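Local coordinates for putative uncharacterized protein (Mycobacterium avium, PDB 2Z6V), which probably transfers a sulfuryl group from the donor PAPS to an acceptor not yet identified, as other members of the sulfotransferase family do, at residues Val76-Arg87 with Asn196-Trp204; Val121-Pro130 with Thr362-Leu370. All coordinates share one frame; numbering follows the deposited sequence.

Interaction 1: residues Val76-Arg87 with Asn196-Trp204; sequences VLDDATNALGRR and NQDFKGLSW. With PLM (palmitic acid), chain C.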
loop_
_atom_site.group_PDB
_atom_site.type_symbol
_atom_site.label_atom_id
_atom_site.label_comp_id
_atom_site.label_asym_id
_atom_site.label_seq_id
_atom_site.Cartn_x
_atom_site.Cartn_y
_atom_site.Cartn_z
ATOM N N VAL A 76 11.282 0.347 14.364
ATOM C CA VAL A 76 10.877 -0.765 13.519
ATOM C C VAL A 76 10.236 -1.883 14.332
ATOM O O VAL A 76 9.226 -2.455 13.921
ATOM C CB VAL A 76 12.065 -1.358 12.745
ATOM C CG1 VAL A 76 11.590 -2.517 11.886
ATOM C CG2 VAL A 76 12.702 -0.293 11.883
ATOM N N LEU A 77 10.825 -2.202 15.478
ATOM C CA LEU A 77 10.285 -3.255 16.327
ATOM C C LEU A 77 8.941 -2.835 16.923
ATOM O O LEU A 77 8.045 -3.663 17.109
ATOM C CB LEU A 77 11.276 -3.599 17.443
ATOM C CG LEU A 77 12.526 -4.361 16.994
ATOM C CD1 LEU A 77 13.544 -4.405 18.130
ATOM C CD2 LEU A 77 12.131 -5.770 16.558
ATOM N N ASP A 78 8.797 -1.548 17.218
ATOM C CA ASP A 78 7.546 -1.050 17.772
ATOM C C ASP A 78 6.438 -1.160 16.722
ATOM O O ASP A 78 5.301 -1.529 17.035
ATOM C CB ASP A 78 7.689 0.407 18.221
ATOM C CG ASP A 78 6.476 0.892 18.996
ATOM O OD1 ASP A 78 6.128 0.245 20.012
ATOM O OD2 ASP A 78 5.868 1.911 18.590
ATOM N N ASP A 79 6.774 -0.842 15.476
ATOM C CA ASP A 79 5.800 -0.929 14.399
ATOM C C ASP A 79 5.413 -2.390 14.129
ATOM O O ASP A 79 4.245 -2.698 13.881
ATOM C CB ASP A 79 6.354 -0.283 13.120
ATOM C CG ASP A 79 6.387 1.239 13.199
ATOM O OD1 ASP A 79 5.433 1.830 13.747
ATOM O OD2 ASP A 79 7.355 1.852 12.699
ATOM N N ALA A 80 6.398 -3.283 14.189
ATOM C CA ALA A 80 6.156 -4.701 13.951
ATOM C C ALA A 80 5.223 -5.247 15.019
ATOM O O ALA A 80 4.313 -6.024 14.723
ATOM C CB ALA A 80 7.465 -5.466 13.962
ATOM N N THR A 81 5.453 -4.821 16.259
ATOM C CA THR A 81 4.649 -5.254 17.395
ATOM C C THR A 81 3.216 -4.824 17.191
ATOM O O THR A 81 2.308 -5.631 17.303
ATOM C CB THR A 81 5.168 -4.650 18.711
ATOM O OG1 THR A 81 6.560 -4.952 18.852
ATOM C CG2 THR A 81 4.406 -5.226 19.908
ATOM N N ASN A 82 3.017 -3.548 16.881
ATOM C CA ASN A 82 1.669 -3.029 16.650
ATOM C C ASN A 82 0.979 -3.733 15.486
ATOM O O ASN A 82 -0.217 -4.028 15.555
ATOM C CB ASN A 82 1.707 -1.524 16.392
ATOM C CG ASN A 82 2.091 -0.734 17.631
ATOM O OD1 ASN A 82 1.718 -1.099 18.747
ATOM N ND2 ASN A 82 2.825 0.358 17.439
ATOM N N ALA A 83 1.737 -4.005 14.424
ATOM C CA ALA A 83 1.200 -4.684 13.255
ATOM C C ALA A 83 0.743 -6.090 13.640
ATOM O O ALA A 83 -0.352 -6.512 13.275
ATOM C CB ALA A 83 2.256 -4.755 12.150
ATOM N N LEU A 84 1.586 -6.805 14.380
ATOM C CA LEU A 84 1.257 -8.156 14.815
ATOM C C LEU A 84 0.091 -8.134 15.797
ATOM O O LEU A 84 -0.712 -9.071 15.837
ATOM C CB LEU A 84 2.480 -8.822 15.463
ATOM C CG LEU A 84 2.299 -10.286 15.881
ATOM C CD1 LEU A 84 1.887 -11.113 14.671
ATOM C CD2 LEU A 84 3.595 -10.814 16.483
ATOM N N GLY A 85 -0.007 -7.063 16.580
ATOM C CA GLY A 85 -1.097 -6.943 17.533
ATOM C C GLY A 85 -2.434 -6.880 16.810
ATOM O O GLY A 85 -3.433 -7.429 17.288
ATOM N N ARG A 86 -2.457 -6.204 15.658
ATOM C CA ARG A 86 -3.674 -6.093 14.858
ATOM C C ARG A 86 -4.088 -7.480 14.398
ATOM O O ARG A 86 -5.269 -7.841 14.424
ATOM C CB ARG A 86 -3.431 -5.209 13.639
ATOM C CG ARG A 86 -3.438 -3.743 13.960
ATOM C CD ARG A 86 -2.522 -2.980 13.044
ATOM N NE ARG A 86 -2.121 -1.757 13.712
ATOM C CZ ARG A 86 -1.003 -1.098 13.459
ATOM N NH1 ARG A 86 -0.158 -1.545 12.535
ATOM N NH2 ARG A 86 -0.725 -0.001 14.149
ATOM N N ARG A 87 -3.092 -8.249 13.971
ATOM C CA ARG A 87 -3.299 -9.612 13.508
ATOM C C ARG A 87 -3.979 -10.389 14.633
ATOM O O ARG A 87 -4.919 -11.131 14.395
ATOM C CB ARG A 87 -1.942 -10.229 13.154
ATOM C CG ARG A 87 -1.977 -11.660 12.656
ATOM C CD ARG A 87 -2.655 -11.775 11.327
ATOM N NE ARG A 87 -2.511 -13.124 10.788
ATOM C CZ ARG A 87 -1.453 -13.558 10.109
ATOM N NH1 ARG A 87 -0.423 -12.747 9.874
ATOM N NH2 ARG A 87 -1.430 -14.804 9.653
ATOM N N ASN A 196 1.294 -5.943 5.772
ATOM C CA ASN A 196 2.442 -5.899 6.661
ATOM C C ASN A 196 2.141 -6.605 7.981
ATOM O O ASN A 196 3.060 -6.948 8.733
ATOM C CB ASN A 196 2.889 -4.450 6.896
ATOM C CG ASN A 196 1.916 -3.668 7.748
ATOM O OD1 ASN A 196 0.782 -4.100 7.977
ATOM N ND2 ASN A 196 2.347 -2.501 8.218
ATOM N N GLN A 197 0.859 -6.851 8.250
ATOM C CA GLN A 197 0.455 -7.549 9.472
ATOM C C GLN A 197 0.745 -9.049 9.355
ATOM O O GLN A 197 0.562 -9.812 10.312
ATOM C CB GLN A 197 -1.032 -7.336 9.753
ATOM C CG GLN A 197 -1.395 -5.928 10.203
ATOM C CD GLN A 197 -2.893 -5.703 10.257
ATOM O OE1 GLN A 197 -3.640 -6.519 10.802
ATOM N NE2 GLN A 197 -3.343 -4.588 9.691
ATOM N N ASP A 198 1.177 -9.474 8.172
ATOM C CA ASP A 198 1.531 -10.866 7.966
ATOM C C ASP A 198 3.009 -10.877 7.605
ATOM O O ASP A 198 3.572 -11.895 7.202
ATOM C CB ASP A 198 0.696 -11.487 6.846
ATOM C CG ASP A 198 0.951 -12.986 6.693
ATOM O OD1 ASP A 198 0.882 -13.713 7.718
ATOM O OD2 ASP A 198 1.218 -13.433 5.553
ATOM N N PHE A 199 3.630 -9.713 7.757
ATOM C CA PHE A 199 5.046 -9.523 7.471
ATOM C C PHE A 199 5.508 -10.035 6.110
ATOM O O PHE A 199 6.570 -10.642 5.970
ATOM C CB PHE A 199 5.871 -10.107 8.617
ATOM C CG PHE A 199 5.561 -9.461 9.936
ATOM C CD1 PHE A 199 4.610 -10.009 10.791
ATOM C CD2 PHE A 199 6.144 -8.239 10.277
ATOM C CE1 PHE A 199 4.238 -9.349 11.958
ATOM C CE2 PHE A 199 5.777 -7.568 11.445
ATOM C CZ PHE A 199 4.824 -8.122 12.286
ATOM N N LYS A 200 4.677 -9.751 5.113
ATOM C CA LYS A 200 4.920 -10.090 3.714
ATOM C C LYS A 200 4.359 -8.906 2.924
ATOM O O LYS A 200 3.358 -9.021 2.198
ATOM C CB LYS A 200 4.194 -11.375 3.327
ATOM C CG LYS A 200 4.724 -12.616 4.017
ATOM C CD LYS A 200 4.011 -13.846 3.494
ATOM C CE LYS A 200 4.419 -15.095 4.226
ATOM N NZ LYS A 200 3.512 -16.201 3.840
ATOM N N GLY A 201 5.006 -7.761 3.122
ATOM C CA GLY A 201 4.621 -6.527 2.468
ATOM C C GLY A 201 5.882 -5.752 2.137
ATOM O O GLY A 201 6.807 -5.646 2.950
ATOM N N LEU A 202 5.923 -5.205 0.933
ATOM C CA LEU A 202 7.084 -4.474 0.478
ATOM C C LEU A 202 7.437 -3.239 1.317
ATOM O O LEU A 202 8.551 -2.737 1.222
ATOM C CB LEU A 202 6.873 -4.077 -0.985
ATOM C CG LEU A 202 8.035 -3.490 -1.781
ATOM C CD1 LEU A 202 9.233 -4.440 -1.749
ATOM C CD2 LEU A 202 7.570 -3.242 -3.212
ATOM N N SER A 203 6.515 -2.751 2.145
ATOM C CA SER A 203 6.805 -1.563 2.940
ATOM C C SER A 203 7.904 -1.788 3.969
ATOM O O SER A 203 8.661 -0.868 4.278
ATOM C CB SER A 203 5.550 -1.051 3.649
ATOM O OG SER A 203 5.077 -1.974 4.609
ATOM N N TRP A 204 7.996 -3.003 4.501
ATOM C CA TRP A 204 9.020 -3.307 5.491
ATOM C C TRP A 204 10.431 -3.105 4.940
ATOM O O TRP A 204 11.337 -2.692 5.672
ATOM C CB TRP A 204 8.874 -4.745 5.984
ATOM C CG TRP A 204 7.716 -4.936 6.903
ATOM C CD1 TRP A 204 6.640 -5.760 6.713
ATOM C CD2 TRP A 204 7.509 -4.289 8.160
ATOM N NE1 TRP A 204 5.778 -5.661 7.776
ATOM C CE2 TRP A 204 6.285 -4.765 8.679
ATOM C CE3 TRP A 204 8.240 -3.349 8.900
ATOM C CZ2 TRP A 204 5.769 -4.333 9.908
ATOM C CZ3 TRP A 204 7.725 -2.917 10.127
ATOM C CH2 TRP A 204 6.500 -3.411 10.616
HETATM C C1 PLM C . 10.396 -0.756 -0.140
HETATM O O1 PLM C . 11.429 -1.338 -0.536
HETATM O O2 PLM C . 9.893 -0.851 1.001
HETATM C C2 PLM C . 9.673 0.159 -1.132
HETATM C C3 PLM C . 9.453 -0.542 -2.474
HETATM C C4 PLM C . 8.617 0.297 -3.442
HETATM C C5 PLM C . 7.222 0.585 -2.883
HETATM C C6 PLM C . 7.236 1.748 -1.888
HETATM C C7 PLM C . 5.915 1.804 -1.119
HETATM C C8 PLM C . 5.837 0.669 -0.097
HETATM C C9 PLM C . 4.422 0.091 -0.058
HETATM C CA PLM C . 3.373 1.188 0.132
HETATM C CB PLM C . 1.987 0.718 -0.316
HETATM C CC PLM C . 2.046 0.234 -1.766
HETATM C CD PLM C . 2.609 -1.187 -1.845
HETATM C CE PLM C . 3.166 -1.516 -3.232
HETATM C CF PLM C . 4.377 -0.632 -3.535
HETATM C CG PLM C . 5.054 -1.025 -4.849
HETATM O O HOH W 1 -0.657 -2.491 10.028
#
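A buried helix-to-loop junction joins helix 70-96, which precedes the first strand of this sulfotransferase's parallel sheet, to the loop after helix 192-195, with Ala80 and Ala83 set against Phe199 and Trp204. Small alanines suit this side of the helix because they let both aromatic side chains approach its backbone. The Phe199 ring approaches edge-on, CE2 lying 3.7 Å from Ala80 CB, while CB of Leu84 meets the same rim in the ring plane. Positive backbone angles at Phe199 (phi 50°) turn the chain here, and Leu55 also touches the phenyl group. Trp204 brings CH2 to 4.0 Å from Ala80 CB. Its indole is held by NE1, which donates to Asn196 O at 3.2 Å, in the carbonyl plane and on a lone pair; that same oxygen lies over the centre of one Phe199 face. Gln197 lays CG against Ala83 O at 3.3 Å and crosses the Arg86 chain at about a right angle, its amide bonded to Tyr229 and to Phe193 O. The long Arg87 bridges to the loop, bent at chi2 (67°). Asp47 and Ser50 also hold its NH2, and Ser50 binds Asp198 too. Arg87 NH1 donates both to Asp198 OD1 at 2.7 Å, a salt bridge in which OD1 is met on its anti side, and to Gln197 O at 3.1 Å, in the guanidinium plane.

Interaction 2: residues Val121-Pro130 with Thr362-Leu370; sequences VISYLLDQDP and TEARMRNWL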
loop_
_atom_site.group_PDB
_atom_site.type_symbol
_atom_site.label_atom_id
_atom_site.label_comp_id
_atom_site.label_asym_id
_atom_site.label_seq_id
_atom_site.Cartn_x
_atom_site.Cartn_y
_atom_site.Cartn_z
ATOM N N VAL A 121 -5.737 10.571 -6.809
ATOM C CA VAL A 121 -7.051 11.087 -7.212
ATOM C C VAL A 121 -8.157 10.045 -7.386
ATOM O O VAL A 121 -9.256 10.201 -6.843
ATOM C CB VAL A 121 -6.984 11.907 -8.528
ATOM C CG1 VAL A 121 -8.389 12.227 -9.008
ATOM C CG2 VAL A 121 -6.229 13.207 -8.302
ATOM N N ILE A 122 -7.885 8.992 -8.148
ATOM C CA ILE A 122 -8.906 7.980 -8.364
ATOM C C ILE A 122 -9.345 7.300 -7.079
ATOM O O ILE A 122 -10.531 7.015 -6.920
ATOM C CB ILE A 122 -8.469 6.884 -9.355
ATOM C CG1 ILE A 122 -9.698 6.054 -9.739
ATOM C CG2 ILE A 122 -7.396 5.985 -8.724
ATOM C CD1 ILE A 122 -9.378 4.812 -10.499
ATOM N N SER A 123 -8.407 7.032 -6.172
ATOM C CA SER A 123 -8.765 6.388 -4.912
ATOM C C SER A 123 -9.826 7.206 -4.206
ATOM O O SER A 123 -10.801 6.652 -3.717
ATOM C CB SER A 123 -7.553 6.241 -3.976
ATOM O OG SER A 123 -6.724 5.161 -4.354
ATOM N N TYR A 124 -9.634 8.523 -4.158
ATOM C CA TYR A 124 -10.588 9.417 -3.501
ATOM C C TYR A 124 -11.893 9.562 -4.262
ATOM O O TYR A 124 -12.952 9.689 -3.650
ATOM C CB TYR A 124 -9.987 10.813 -3.270
ATOM C CG TYR A 124 -8.980 10.859 -2.142
ATOM C CD1 TYR A 124 -7.659 10.460 -2.346
ATOM C CD2 TYR A 124 -9.365 11.235 -0.851
ATOM C CE1 TYR A 124 -6.748 10.424 -1.297
ATOM C CE2 TYR A 124 -8.463 11.205 0.209
ATOM C CZ TYR A 124 -7.158 10.793 -0.021
ATOM O OH TYR A 124 -6.267 10.698 1.025
ATOM N N LEU A 125 -11.830 9.554 -5.588
ATOM C CA LEU A 125 -13.056 9.682 -6.370
ATOM C C LEU A 125 -13.969 8.461 -6.212
ATOM O O LEU A 125 -15.191 8.597 -6.119
ATOM C CB LEU A 125 -12.727 9.916 -7.847
ATOM C CG LEU A 125 -12.119 11.295 -8.116
ATOM C CD1 LEU A 125 -11.894 11.485 -9.609
ATOM C CD2 LEU A 125 -13.055 12.371 -7.567
ATOM N N LEU A 126 -13.374 7.272 -6.173
ATOM C CA LEU A 126 -14.148 6.048 -6.017
ATOM C C LEU A 126 -14.757 6.023 -4.627
ATOM O O LEU A 126 -15.797 5.406 -4.407
ATOM C CB LEU A 126 -13.259 4.812 -6.197
ATOM C CG LEU A 126 -12.665 4.547 -7.584
ATOM C CD1 LEU A 126 -11.657 3.411 -7.508
ATOM C CD2 LEU A 126 -13.784 4.223 -8.559
ATOM N N ASP A 127 -14.101 6.701 -3.692
ATOM C CA ASP A 127 -14.566 6.744 -2.316
ATOM C C ASP A 127 -15.774 7.662 -2.170
ATOM O O ASP A 127 -16.432 7.668 -1.128
ATOM C CB ASP A 127 -13.430 7.198 -1.395
ATOM C CG ASP A 127 -13.783 7.077 0.079
ATOM O OD1 ASP A 127 -14.357 6.042 0.482
ATOM O OD2 ASP A 127 -13.471 8.015 0.844
ATOM N N GLN A 128 -16.061 8.428 -3.223
ATOM C CA GLN A 128 -17.198 9.348 -3.237
ATOM C C GLN A 128 -18.517 8.639 -3.534
ATOM O O GLN A 128 -19.586 9.214 -3.362
ATOM C CB GLN A 128 -16.979 10.441 -4.276
ATOM C CG GLN A 128 -15.848 11.374 -3.949
ATOM C CD GLN A 128 -15.968 11.920 -2.548
ATOM O OE1 GLN A 128 -17.013 12.459 -2.168
ATOM N NE2 GLN A 128 -14.899 11.778 -1.760
ATOM N N ASP A 129 -18.438 7.396 -3.993
ATOM C CA ASP A 129 -19.623 6.599 -4.312
ATOM C C ASP A 129 -20.076 5.928 -3.012
ATOM O O ASP A 129 -19.379 5.066 -2.478
ATOM C CB ASP A 129 -19.253 5.536 -5.351
ATOM C CG ASP A 129 -20.462 4.841 -5.936
ATOM O OD1 ASP A 129 -21.417 4.560 -5.177
ATOM O OD2 ASP A 129 -20.445 4.564 -7.156
ATOM N N PRO A 130 -21.248 6.314 -2.486
ATOM C CA PRO A 130 -21.730 5.715 -1.233
ATOM C C PRO A 130 -21.977 4.206 -1.236
ATOM O O PRO A 130 -22.130 3.606 -0.177
ATOM C CB PRO A 130 -22.996 6.522 -0.922
ATOM C CG PRO A 130 -23.462 6.975 -2.276
ATOM C CD PRO A 130 -22.182 7.342 -2.981
ATOM N N THR A 362 -23.395 10.823 -7.219
ATOM C CA THR A 362 -21.998 10.429 -7.124
ATOM C C THR A 362 -21.124 11.321 -8.006
ATOM O O THR A 362 -20.091 11.829 -7.558
ATOM C CB THR A 362 -21.817 8.923 -7.504
ATOM O OG1 THR A 362 -22.350 8.102 -6.457
ATOM C CG2 THR A 362 -20.349 8.572 -7.703
ATOM N N GLU A 363 -21.547 11.526 -9.250
ATOM C CA GLU A 363 -20.797 12.366 -10.181
ATOM C C GLU A 363 -20.611 13.770 -9.599
ATOM O O GLU A 363 -19.578 14.412 -9.804
ATOM C CB GLU A 363 -21.523 12.433 -11.528
ATOM C CG GLU A 363 -20.822 13.288 -12.568
ATOM C CD GLU A 363 -21.489 13.226 -13.940
ATOM O OE1 GLU A 363 -22.739 13.336 -14.005
ATOM O OE2 GLU A 363 -20.761 13.082 -14.951
ATOM N N ALA A 364 -21.610 14.241 -8.862
ATOM C CA ALA A 364 -21.534 15.557 -8.245
ATOM C C ALA A 364 -20.492 15.571 -7.121
ATOM O O ALA A 364 -19.732 16.538 -6.983
ATOM C CB ALA A 364 -22.895 15.955 -7.704
ATOM N N ARG A 365 -20.463 14.499 -6.325
ATOM C CA ARG A 365 -19.505 14.382 -5.221
ATOM C C ARG A 365 -18.095 14.336 -5.782
ATOM O O ARG A 365 -17.172 14.928 -5.218
ATOM C CB ARG A 365 -19.768 13.118 -4.395
ATOM C CG ARG A 365 -21.159 13.057 -3.785
ATOM C CD ARG A 365 -21.324 11.855 -2.880
ATOM N NE ARG A 365 -22.684 11.742 -2.354
ATOM C CZ ARG A 365 -23.711 11.201 -3.013
ATOM N NH1 ARG A 365 -23.538 10.711 -4.236
ATOM N NH2 ARG A 365 -24.916 11.147 -2.448
ATOM N N MET A 366 -17.932 13.636 -6.899
ATOM C CA MET A 366 -16.626 13.539 -7.530
ATOM C C MET A 366 -16.167 14.910 -8.012
ATOM O O MET A 366 -14.999 15.269 -7.864
ATOM C CB MET A 366 -16.669 12.570 -8.709
ATOM C CG MET A 366 -17.104 11.179 -8.337
ATOM S SD MET A 366 -16.758 10.036 -9.666
ATOM C CE MET A 366 -16.842 8.464 -8.816
ATOM N N ARG A 367 -17.094 15.667 -8.595
ATOM C CA ARG A 367 -16.797 17.006 -9.099
ATOM C C ARG A 367 -16.505 17.954 -7.948
ATOM O O ARG A 367 -15.610 18.796 -8.032
ATOM C CB ARG A 367 -17.975 17.528 -9.917
ATOM C CG ARG A 367 -17.888 17.187 -11.383
ATOM C CD ARG A 367 -19.241 17.307 -12.043
ATOM N NE ARG A 367 -19.145 17.199 -13.495
ATOM C CZ ARG A 367 -20.174 16.911 -14.287
ATOM N NH1 ARG A 367 -21.373 16.691 -13.757
ATOM N NH2 ARG A 367 -20.007 16.856 -15.606
ATOM N N ASN A 368 -17.266 17.808 -6.871
ATOM C CA ASN A 368 -17.066 18.643 -5.702
ATOM C C ASN A 368 -15.696 18.374 -5.095
ATOM O O ASN A 368 -15.046 19.292 -4.585
ATOM C CB ASN A 368 -18.146 18.373 -4.659
ATOM C CG ASN A 368 -17.773 18.916 -3.296
ATOM O OD1 ASN A 368 -17.513 20.108 -3.141
ATOM N ND2 ASN A 368 -17.735 18.037 -2.297
ATOM N N TRP A 369 -15.259 17.116 -5.146
ATOM C CA TRP A 369 -13.963 16.756 -4.596
ATOM C C TRP A 369 -12.846 17.381 -5.422
ATOM O O TRP A 369 -11.937 17.997 -4.872
ATOM C CB TRP A 369 -13.783 15.235 -4.566
ATOM C CG TRP A 369 -12.599 14.812 -3.747
ATOM C CD1 TRP A 369 -12.566 14.606 -2.396
ATOM C CD2 TRP A 369 -11.252 14.666 -4.207
ATOM N NE1 TRP A 369 -11.280 14.351 -1.984
ATOM C CE2 TRP A 369 -10.452 14.382 -3.074
ATOM C CE3 TRP A 369 -10.639 14.753 -5.465
ATOM C CZ2 TRP A 369 -9.070 14.185 -3.163
ATOM C CZ3 TRP A 369 -9.264 14.558 -5.556
ATOM C CH2 TRP A 369 -8.494 14.276 -4.408
ATOM N N LEU A 370 -12.916 17.228 -6.741
ATOM C CA LEU A 370 -11.898 17.777 -7.638
ATOM C C LEU A 370 -11.777 19.296 -7.543
ATOM O O LEU A 370 -10.683 19.856 -7.660
ATOM C CB LEU A 370 -12.212 17.399 -9.085
ATOM C CG LEU A 370 -11.967 15.953 -9.501
ATOM C CD1 LEU A 370 -12.675 15.662 -10.818
ATOM C CD2 LEU A 370 -10.464 15.717 -9.610
#
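Trp369, Leu125 and Gln128 carry this packing of helix 120-126 against helix 360-371; the axes of segments 121-126 and 362-370 approach to 9.8 Å and run roughly antiparallel, at 140°. Trp369 has the most surface buried here. With CG anti to the backbone N (chi1 -168°), its broad indole turns one face to Tyr124, whose CB sits over that face, 3.8 Å from the centroid of the six-membered ring, in a CH-pi contact. The phenol plane is only 20° from that of the indole, but the two rings are slid apart and barely overlap, so the contact is made by CB and CG of Tyr124 and not by a full ring stack.

Leu125 supplies the branched apolar group between the helices: CD2 lies 3.8 Å from Met366 CB and 4.0 Å from Trp369 CE3, and also touches Leu370. The unbranched, flexible Met366 runs extended past the backbone of Leu125, toward the turn that follows.

In that type I turn, Gln128 suits a partly exposed margin: its methylene groups pack on Arg365 and Met366, while a bend at chi2 brings NE2 back to Tyr124 O in a weak hydrogen bond and sets it 3.7 Å from Trp369 CD1. Beyond it, Pro130 CD lies over one face of the Arg365 guanidinium, toward its rim, and Thr362 packs on Asp129, whose carboxylate binds Tyr351.

Helix 343-353 adjoins both partners, touching Ile122 and Leu126 on one and Leu370 on the other; helix 336-341 meets Val121, and strand 132-134, an outermost strand of the parallel sheet, follows two residues after the turn.

How the interactions relate
The two contacts lie on opposite sides of the chain's centre, about 31 Å apart between centres and about 16 Å between nearest atoms, without touching. Their segments alternate along the sequence, 76-87, 121-130, 196-204 and 362-370, so the chain crosses between the two regions three times. Between the first two segments comes strand 109-113, the central strand of the five-stranded parallel sheet. It leads into helix 120-126 through a loop that, in sulfotransferases generally, binds the phosphosulfate end of PAPS. Interaction 2 thus packs a helix near that probable site against helix 360-371, whereas interaction 1 joins N-terminal helix 70-96 to a loop that reaches the bound palmitic acid.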